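Local coordinates for protein haloacid dehalogenase (Pseudomonas aeruginosa, PDB 3UMC) that probably hydrolyses L-2-haloacids with release of halide to give 2-hydroxy acids, as a member of the haloacid dehalogenase-like hydrolase superfamily, at residues A[64-68]-A[89-95]; A[72-76]-A[172-176]; A[84-89]-A[143-148]. All blocks are in the same frame, centred on the assembly; numbering follows the deposited sequence.

Overall arrangement
The three contacts run from the helical cap to the rim of the parallel-sheet core. Contact 1 lies within the cap, between helices 57-67 and 85-99. Contacts 2 and 3 join cap segments to core loops: helix 69-76 to loop 172-176, and the start of helix 85-99 to 143-148. The centres of the three contacts lie about 16 Å (1 and 2), 12 Å (1 and 3) and 13 Å (2 and 3) apart. The cap segments come first in sequence and the two core segments follow strand 137-140. Contacts 1 and 3 share His89, and Tyr172 touches both segments of contact 3, making one continuous path from cap packing to the cap-core boundary.

Contact 1 (A[64-68]-A[89-95]); sequences WRQQY and HRQSLEA
Trp64 sends its indole toward helix 85-99 with CG opposite the backbone N (chi1 -161°), which turns the pyrrole edge to the helix turn beginning at His89, while Tyr68, with CG wedged between its backbone N and carbonyl carbon, brings its ring alongside the His89 imidazole. Trp64 NE1 donates to His89 O at 3.0 Å. The bond is bent, 137° at the hydrogen, but it arrives in the carbonyl plane on a lone pair and close to the plane of the indole. His89 O also takes the ordinary helix bond from Leu93 N at 3.1 Å, so two donors grip one buried oxygen. Leu93 lies over a face of the indole, off toward its rim, with CB 3.7 Å from Trp64 CZ2. The Tyr68 and His89 side chains point the same way with ring planes 44° apart, and Tyr68 CE1 comes 3.6 Å from His89 NE2. Ser92 touches both Trp64 and Gln67, its CB 3.8 Å from Gln67 CG; its hydroxyl is bonded to Leu88 O, though its modelled place is less certain. At the outer margin Gln67 NE2 passes 3.9 Å from Ala95 CB. Trp116 stacks on His89 and meets Trp64 edge-to-face, enlarging the aromatic cluster. Such aromatic packing between helices 57-67 and 85-99 belongs to the interior of the all-helical cap inserted between the first two core strands of this dehalogenase family.

Contact 2 (A[72-76]-A[172-176]); sequences MDRVR and YKPDP
Arg76 reaches into loop 172-176, its chain extended at first (chi1 175°) and then bent at chi3, which swings the guanidinium edge to two backbone carbonyls and a carboxylate. Arg76 NH1 donates to Tyr172 O at 2.9 Å, near the guanidinium plane but well above the carbonyl plane. Asp175 N also donates to Tyr172 O at 3.0 Å. Arg76 NH1 further forms a salt bridge with Asp175 OD1 at 2.9 Å, weak as a hydrogen bond, the two group planes 81° apart. Arg76 NH2 serves Lys173 O at 3.2 Å. Arg76 NE points almost straight at Asp73 OD1, 3.3 Å away, a weak bond within a salt bridge, so an acid from each segment probably shares the arginine charge. The loop contains a cis peptide before Pro174 and carries Lys173, whose NZ bridges Asp28 and Asp202 and is hydrogen-bonded to Leu141 O, consistent with the lysine that faces the acidic active-site residues in haloacid dehalogenase-like hydrolases. Asp175 OD2 is hydrogen-bonded to His171 ND1, and Tyr172 OH donates to Gln83 O. Selenomethionine Met72 lies over one Tyr172 ring face, its SE 4.2 Å from the centroid in a Met-aromatic contact, while Val75 CG1 meets the ring edge 4.0 Å from CE2.

Contact 3 (A[84-89]-A[143-148]); sequences HLDQLH and NGNTAL
His84 and Asn145 lie flat against each other, imidazole and amide planes only 9° apart, with Asn145 ND2 4.0 Å above the centre of the ring. The opposite face of the imidazole carries Gln87 OE1, 3.4 Å above the plane, so the ring lies between the Asn145 amide and the Gln87 oxygen. Gln87 OE1 also accepts from His84 N at 2.7 Å, and Gln87 N returns a weak bond to His84 ND1; this capping box starts helix 85-99. Asn145 CG sits between its own backbone N and carbonyl carbon (chi1 49°), and the amide thereby brings OD1 to the first turn of that helix. There Asn145 OD1 accepts from Asp86 N at 3.1 Å, the N-H coming from above the carbonyl plane at a fairly straight 152°. The Asp86 and Asn145 side chains cross at about a right angle, and the carboxylate is held elsewhere, by a bond from His117 NE2 to its OD1. Leu148 CD1 packs beside Asp86 OD1 at 3.7 Å and reaches the His89 ring obliquely. Leu85 points into the loop, its CD2 3.5 Å from Gly144 CA. A water bridges the two backbones, accepting from Leu85 N at 3.1 Å and donating to Asn143 O at 2.8 Å. Asp187 of the second subunit packs on His84, so the dimer interface lies close by. With Asn145 itself at the N-cap of helix 146-156, two helix starts meet where the cap faces the loop after strand 137-140, an arrangement consistent with the cap-core boundary of haloacid dehalogenases.

Contact 1 (A[64-68]-A[89-95])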
# COMPACT_ATOMS: atom_id res chain seq x y z
N TRP A 64 -14.24 1.82 24.92
CA TRP A 64 -13.90 0.92 23.82
C TRP A 64 -12.41 1.05 23.47
O TRP A 64 -11.69 0.07 23.32
CB TRP A 64 -14.74 1.26 22.61
CG TRP A 64 -14.85 0.21 21.56
CD1 TRP A 64 -14.25 -1.02 21.54
CD2 TRP A 64 -15.60 0.31 20.39
NE1 TRP A 64 -14.63 -1.71 20.41
CE2 TRP A 64 -15.44 -0.90 19.67
CE3 TRP A 64 -16.40 1.30 19.85
CZ2 TRP A 64 -16.04 -1.12 18.47
CZ3 TRP A 64 -16.98 1.08 18.67
CH2 TRP A 64 -16.83 -0.11 17.99
N ARG A 65 -11.96 2.30 23.43
CA ARG A 65 -10.59 2.60 23.09
C ARG A 65 -9.61 1.97 24.07
O ARG A 65 -8.46 1.72 23.71
CB ARG A 65 -10.38 4.13 23.01
CG ARG A 65 -8.95 4.59 22.66
CD ARG A 65 -8.44 3.93 21.40
NE ARG A 65 -7.20 4.52 20.90
CZ ARG A 65 -6.61 4.16 19.77
NH1 ARG A 65 -7.10 3.17 19.03
NH2 ARG A 65 -5.49 4.75 19.39
N GLN A 66 -10.05 1.71 25.29
CA GLN A 66 -9.18 1.06 26.29
C GLN A 66 -9.37 -0.45 26.47
O GLN A 66 -8.50 -1.10 27.04
CB GLN A 66 -9.38 1.74 27.64
CG GLN A 66 -9.05 3.22 27.64
CD GLN A 66 -7.65 3.49 27.17
OE1 GLN A 66 -7.41 4.44 26.40
NE2 GLN A 66 -6.69 2.65 27.61
N GLN A 67 -10.50 -0.99 26.02
CA GLN A 67 -10.98 -2.33 26.45
C GLN A 67 -10.20 -3.48 25.84
O GLN A 67 -10.06 -4.57 26.48
CB GLN A 67 -12.46 -2.50 26.09
CG GLN A 67 -13.12 -3.85 26.45
CD GLN A 67 -13.74 -3.93 27.86
OE1 GLN A 67 -13.79 -2.95 28.63
NE2 GLN A 67 -14.25 -5.13 28.19
N TYR A 68 -9.67 -3.24 24.64
CA TYR A 68 -9.02 -4.31 23.88
C TYR A 68 -7.54 -4.52 24.23
O TYR A 68 -6.94 -5.56 23.85
CB TYR A 68 -9.25 -4.12 22.36
CG TYR A 68 -8.61 -2.90 21.73
CD1 TYR A 68 -9.40 -1.90 21.14
CD2 TYR A 68 -7.23 -2.75 21.71
CE1 TYR A 68 -8.80 -0.78 20.54
CE2 TYR A 68 -6.62 -1.65 21.13
CZ TYR A 68 -7.40 -0.67 20.53
OH TYR A 68 -6.74 0.38 19.98
N HIS A 89 -11.82 -4.96 17.75
CA HIS A 89 -12.91 -4.00 17.91
C HIS A 89 -14.27 -4.69 18.08
O HIS A 89 -15.10 -4.24 18.89
CB HIS A 89 -12.98 -2.99 16.75
CG HIS A 89 -11.90 -1.96 16.79
ND1 HIS A 89 -11.67 -1.07 15.75
CD2 HIS A 89 -10.95 -1.70 17.72
CE1 HIS A 89 -10.67 -0.28 16.07
NE2 HIS A 89 -10.22 -0.64 17.25
N ARG A 90 -14.50 -5.74 17.30
CA ARG A 90 -15.75 -6.51 17.39
C ARG A 90 -15.95 -7.17 18.76
O ARG A 90 -16.96 -6.95 19.39
CB ARG A 90 -15.83 -7.58 16.29
CG ARG A 90 -16.89 -8.71 16.52
CD ARG A 90 -18.27 -8.16 16.89
NE ARG A 90 -19.10 -7.89 15.72
CZ ARG A 90 -19.87 -8.79 15.09
NH1 ARG A 90 -19.93 -10.06 15.49
NH2 ARG A 90 -20.58 -8.41 14.04
N GLN A 91 -14.98 -7.98 19.17
CA GLN A 91 -14.93 -8.58 20.49
C GLN A 91 -15.24 -7.54 21.56
O GLN A 91 -16.24 -7.64 22.24
CB GLN A 91 -13.54 -9.18 20.80
CG GLN A 91 -13.26 -10.55 20.21
CD GLN A 91 -12.16 -11.29 20.98
OE1 GLN A 91 -12.36 -12.46 21.38
NE2 GLN A 91 -11.02 -10.62 21.21
N SER A 92 -14.37 -6.55 21.70
CA SER A 92 -14.49 -5.58 22.78
C SER A 92 -15.86 -4.90 22.80
O SER A 92 -16.38 -4.64 23.87
CB SER A 92 -13.39 -4.51 22.69
OG SER A 92 -13.53 -3.77 21.49
N LEU A 93 -16.43 -4.62 21.63
CA LEU A 93 -17.77 -4.05 21.55
C LEU A 93 -18.85 -5.00 22.16
O LEU A 93 -19.76 -4.52 22.85
CB LEU A 93 -18.14 -3.71 20.11
CG LEU A 93 -19.56 -3.17 19.88
CD1 LEU A 93 -19.84 -1.95 20.71
CD2 LEU A 93 -19.77 -2.83 18.43
N GLU A 94 -18.75 -6.30 21.89
CA GLU A 94 -19.70 -7.27 22.46
C GLU A 94 -19.58 -7.25 23.99
O GLU A 94 -20.58 -7.13 24.70
CB GLU A 94 -19.48 -8.70 21.91
CG GLU A 94 -20.12 -8.99 20.53
CD GLU A 94 -19.76 -10.41 19.97
OE1 GLU A 94 -19.18 -11.23 20.73
OE2 GLU A 94 -20.08 -10.68 18.78
N ALA A 95 -18.35 -7.29 24.49
CA ALA A 95 -18.12 -7.39 25.92
C ALA A 95 -18.77 -6.27 26.68
O ALA A 95 -19.24 -6.48 27.81
CB ALA A 95 -16.66 -7.43 26.21

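Contact 2 (A[72-76]-A[172-176])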
# COMPACT_ATOMS: atom_id res chain seq x y z
N MSE A 72 -5.02 -7.03 23.19
CA MSE A 72 -3.89 -6.73 22.29
C MSE A 72 -2.51 -7.20 22.80
O MSE A 72 -1.75 -7.84 22.06
CB MSE A 72 -3.81 -5.25 21.97
CG MSE A 72 -3.04 -5.00 20.72
SE MSE A 72 -3.01 -3.20 20.07
CE MSE A 72 -1.77 -2.63 21.47
N ASP A 73 -2.18 -6.85 24.04
CA ASP A 73 -1.06 -7.45 24.77
C ASP A 73 -1.17 -8.97 24.90
O ASP A 73 -0.17 -9.67 24.92
CB ASP A 73 -0.99 -6.88 26.18
CG ASP A 73 -0.39 -5.51 26.23
OD1 ASP A 73 -0.09 -4.92 25.16
OD2 ASP A 73 -0.21 -5.01 27.37
N ARG A 74 -2.38 -9.46 25.02
CA ARG A 74 -2.60 -10.91 24.97
C ARG A 74 -2.01 -11.45 23.67
O ARG A 74 -1.20 -12.38 23.69
CB ARG A 74 -4.10 -11.24 25.11
CG ARG A 74 -4.46 -12.55 25.90
CD ARG A 74 -5.48 -12.34 27.05
NE ARG A 74 -6.62 -11.48 26.72
CZ ARG A 74 -7.44 -10.90 27.61
NH1 ARG A 74 -8.44 -10.13 27.19
NH2 ARG A 74 -7.26 -11.07 28.93
N VAL A 75 -2.37 -10.82 22.54
CA VAL A 75 -1.86 -11.23 21.21
C VAL A 75 -0.35 -11.11 21.15
O VAL A 75 0.33 -12.04 20.73
CB VAL A 75 -2.54 -10.41 20.05
CG1 VAL A 75 -1.79 -10.53 18.73
CG2 VAL A 75 -3.99 -10.84 19.89
N ARG A 76 0.15 -9.96 21.59
CA ARG A 76 1.57 -9.64 21.59
C ARG A 76 2.40 -10.68 22.32
O ARG A 76 3.44 -11.10 21.85
CB ARG A 76 1.79 -8.27 22.28
CG ARG A 76 3.26 -7.81 22.50
CD ARG A 76 3.37 -6.45 23.25
NE ARG A 76 2.27 -5.55 22.92
CZ ARG A 76 2.15 -4.88 21.78
NH1 ARG A 76 3.08 -4.95 20.84
NH2 ARG A 76 1.09 -4.12 21.60
N TYR A 172 1.68 -6.03 16.49
CA TYR A 172 1.19 -4.70 16.81
C TYR A 172 2.35 -3.87 17.32
O TYR A 172 3.25 -4.39 17.99
CB TYR A 172 0.09 -4.72 17.88
CG TYR A 172 -1.20 -5.27 17.33
CD1 TYR A 172 -1.93 -4.53 16.42
CD2 TYR A 172 -1.65 -6.57 17.65
CE1 TYR A 172 -3.06 -4.99 15.89
CE2 TYR A 172 -2.83 -7.05 17.09
CZ TYR A 172 -3.51 -6.25 16.22
OH TYR A 172 -4.66 -6.61 15.61
N LYS A 173 2.31 -2.57 17.02
CA LYS A 173 3.31 -1.64 17.51
C LYS A 173 3.20 -1.69 19.03
O LYS A 173 2.12 -1.95 19.54
CB LYS A 173 3.02 -0.23 17.04
CG LYS A 173 3.09 -0.03 15.54
CD LYS A 173 3.08 1.46 15.09
CE LYS A 173 1.75 2.11 15.31
NZ LYS A 173 1.73 3.54 14.90
N PRO A 174 4.29 -1.45 19.75
CA PRO A 174 5.59 -1.15 19.32
C PRO A 174 6.52 -2.41 19.12
O PRO A 174 7.71 -2.27 19.24
CB PRO A 174 6.10 -0.28 20.46
CG PRO A 174 5.58 -1.08 21.72
CD PRO A 174 4.18 -1.42 21.24
N ASP A 175 6.00 -3.59 18.76
CA ASP A 175 6.92 -4.68 18.43
C ASP A 175 7.82 -4.16 17.33
O ASP A 175 7.35 -3.45 16.40
CB ASP A 175 6.19 -5.92 17.92
CG ASP A 175 5.39 -6.60 19.00
OD1 ASP A 175 5.58 -6.19 20.17
OD2 ASP A 175 4.53 -7.50 18.67
N PRO A 176 9.09 -4.47 17.43
CA PRO A 176 10.05 -3.97 16.50
C PRO A 176 9.84 -4.47 15.06
O PRO A 176 10.31 -3.83 14.12
CB PRO A 176 11.37 -4.46 17.04
CG PRO A 176 11.07 -5.38 18.11
CD PRO A 176 9.68 -5.22 18.54

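Contact 3 (A[84-89]-A[143-148])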
# COMPACT_ATOMS: atom_id res chain seq x y z
N HIS A 84 -6.79 -9.47 13.97
CA HIS A 84 -6.53 -8.13 13.51
C HIS A 84 -7.46 -7.14 14.22
O HIS A 84 -8.40 -7.56 14.93
CB HIS A 84 -6.53 -8.01 11.97
CG HIS A 84 -7.80 -8.38 11.29
ND1 HIS A 84 -9.04 -7.96 11.71
CD2 HIS A 84 -8.02 -9.09 10.15
CE1 HIS A 84 -9.96 -8.42 10.89
NE2 HIS A 84 -9.37 -9.11 9.93
N LEU A 85 -7.20 -5.84 14.02
CA LEU A 85 -7.85 -4.82 14.84
C LEU A 85 -9.36 -4.80 14.67
O LEU A 85 -10.06 -4.58 15.67
CB LEU A 85 -7.25 -3.44 14.60
CG LEU A 85 -7.70 -2.32 15.54
CD1 LEU A 85 -7.15 -2.60 16.92
CD2 LEU A 85 -7.28 -0.87 15.06
N ASP A 86 -9.88 -5.01 13.45
CA ASP A 86 -11.33 -5.15 13.25
C ASP A 86 -11.96 -6.23 14.16
O ASP A 86 -13.02 -6.01 14.75
CB ASP A 86 -11.67 -5.46 11.77
CG ASP A 86 -12.29 -4.26 11.02
OD1 ASP A 86 -12.97 -3.42 11.63
OD2 ASP A 86 -12.10 -4.18 9.77
N GLN A 87 -11.27 -7.36 14.33
CA GLN A 87 -11.77 -8.42 15.21
C GLN A 87 -11.72 -8.02 16.66
O GLN A 87 -12.64 -8.33 17.42
CB GLN A 87 -10.98 -9.74 15.02
CG GLN A 87 -11.06 -10.32 13.57
CD GLN A 87 -10.02 -11.40 13.28
OE1 GLN A 87 -8.82 -11.13 13.16
NE2 GLN A 87 -10.48 -12.65 13.17
N LEU A 88 -10.64 -7.35 17.07
CA LEU A 88 -10.54 -6.91 18.45
C LEU A 88 -11.56 -5.82 18.72
O LEU A 88 -12.16 -5.78 19.80
CB LEU A 88 -9.14 -6.46 18.82
CG LEU A 88 -7.97 -7.47 18.67
CD1 LEU A 88 -6.64 -6.75 18.90
CD2 LEU A 88 -8.06 -8.74 19.60
N HIS A 89 -11.82 -4.96 17.75
CA HIS A 89 -12.91 -4.00 17.91
C HIS A 89 -14.27 -4.69 18.08
O HIS A 89 -15.10 -4.24 18.89
CB HIS A 89 -12.98 -2.99 16.75
CG HIS A 89 -11.90 -1.96 16.79
ND1 HIS A 89 -11.67 -1.07 15.75
CD2 HIS A 89 -10.95 -1.70 17.72
CE1 HIS A 89 -10.67 -0.28 16.07
NE2 HIS A 89 -10.22 -0.64 17.25
N ASN A 143 -1.78 0.06 13.65
CA ASN A 143 -2.33 -1.14 14.22
C ASN A 143 -3.60 -1.58 13.53
O ASN A 143 -3.92 -2.74 13.51
CB ASN A 143 -2.53 -0.94 15.72
CG ASN A 143 -1.22 -0.92 16.44
OD1 ASN A 143 -0.29 -1.59 16.03
ND2 ASN A 143 -1.14 -0.17 17.51
N GLY A 144 -4.34 -0.63 12.95
CA GLY A 144 -5.43 -0.95 12.07
C GLY A 144 -5.02 -1.92 10.97
O GLY A 144 -3.95 -1.73 10.33
N ASN A 145 -5.84 -2.94 10.72
CA ASN A 145 -5.57 -3.86 9.62
C ASN A 145 -5.79 -3.15 8.28
O ASN A 145 -6.55 -2.16 8.18
CB ASN A 145 -6.44 -5.13 9.67
CG ASN A 145 -7.92 -4.80 9.87
OD1 ASN A 145 -8.32 -4.23 10.91
ND2 ASN A 145 -8.73 -5.11 8.88
N THR A 146 -5.18 -3.73 7.26
CA THR A 146 -5.12 -3.15 5.95
C THR A 146 -6.51 -2.74 5.47
O THR A 146 -6.72 -1.63 5.06
CB THR A 146 -4.40 -4.13 4.99
OG1 THR A 146 -3.04 -4.31 5.41
CG2 THR A 146 -4.43 -3.64 3.58
N ALA A 147 -7.49 -3.61 5.62
CA ALA A 147 -8.82 -3.35 5.05
C ALA A 147 -9.50 -2.17 5.78
O ALA A 147 -10.12 -1.32 5.17
CB ALA A 147 -9.68 -4.65 5.15
N LEU A 148 -9.32 -2.09 7.10
CA LEU A 148 -9.81 -0.96 7.92
C LEU A 148 -9.13 0.35 7.47
O LEU A 148 -9.78 1.36 7.24
CB LEU A 148 -9.50 -1.23 9.42
CG LEU A 148 -10.11 -0.29 10.47
CD1 LEU A 148 -10.24 -1.00 11.85
CD2 LEU A 148 -9.31 1.00 10.62
O HOH W 1 -4.49 -5.32 12.70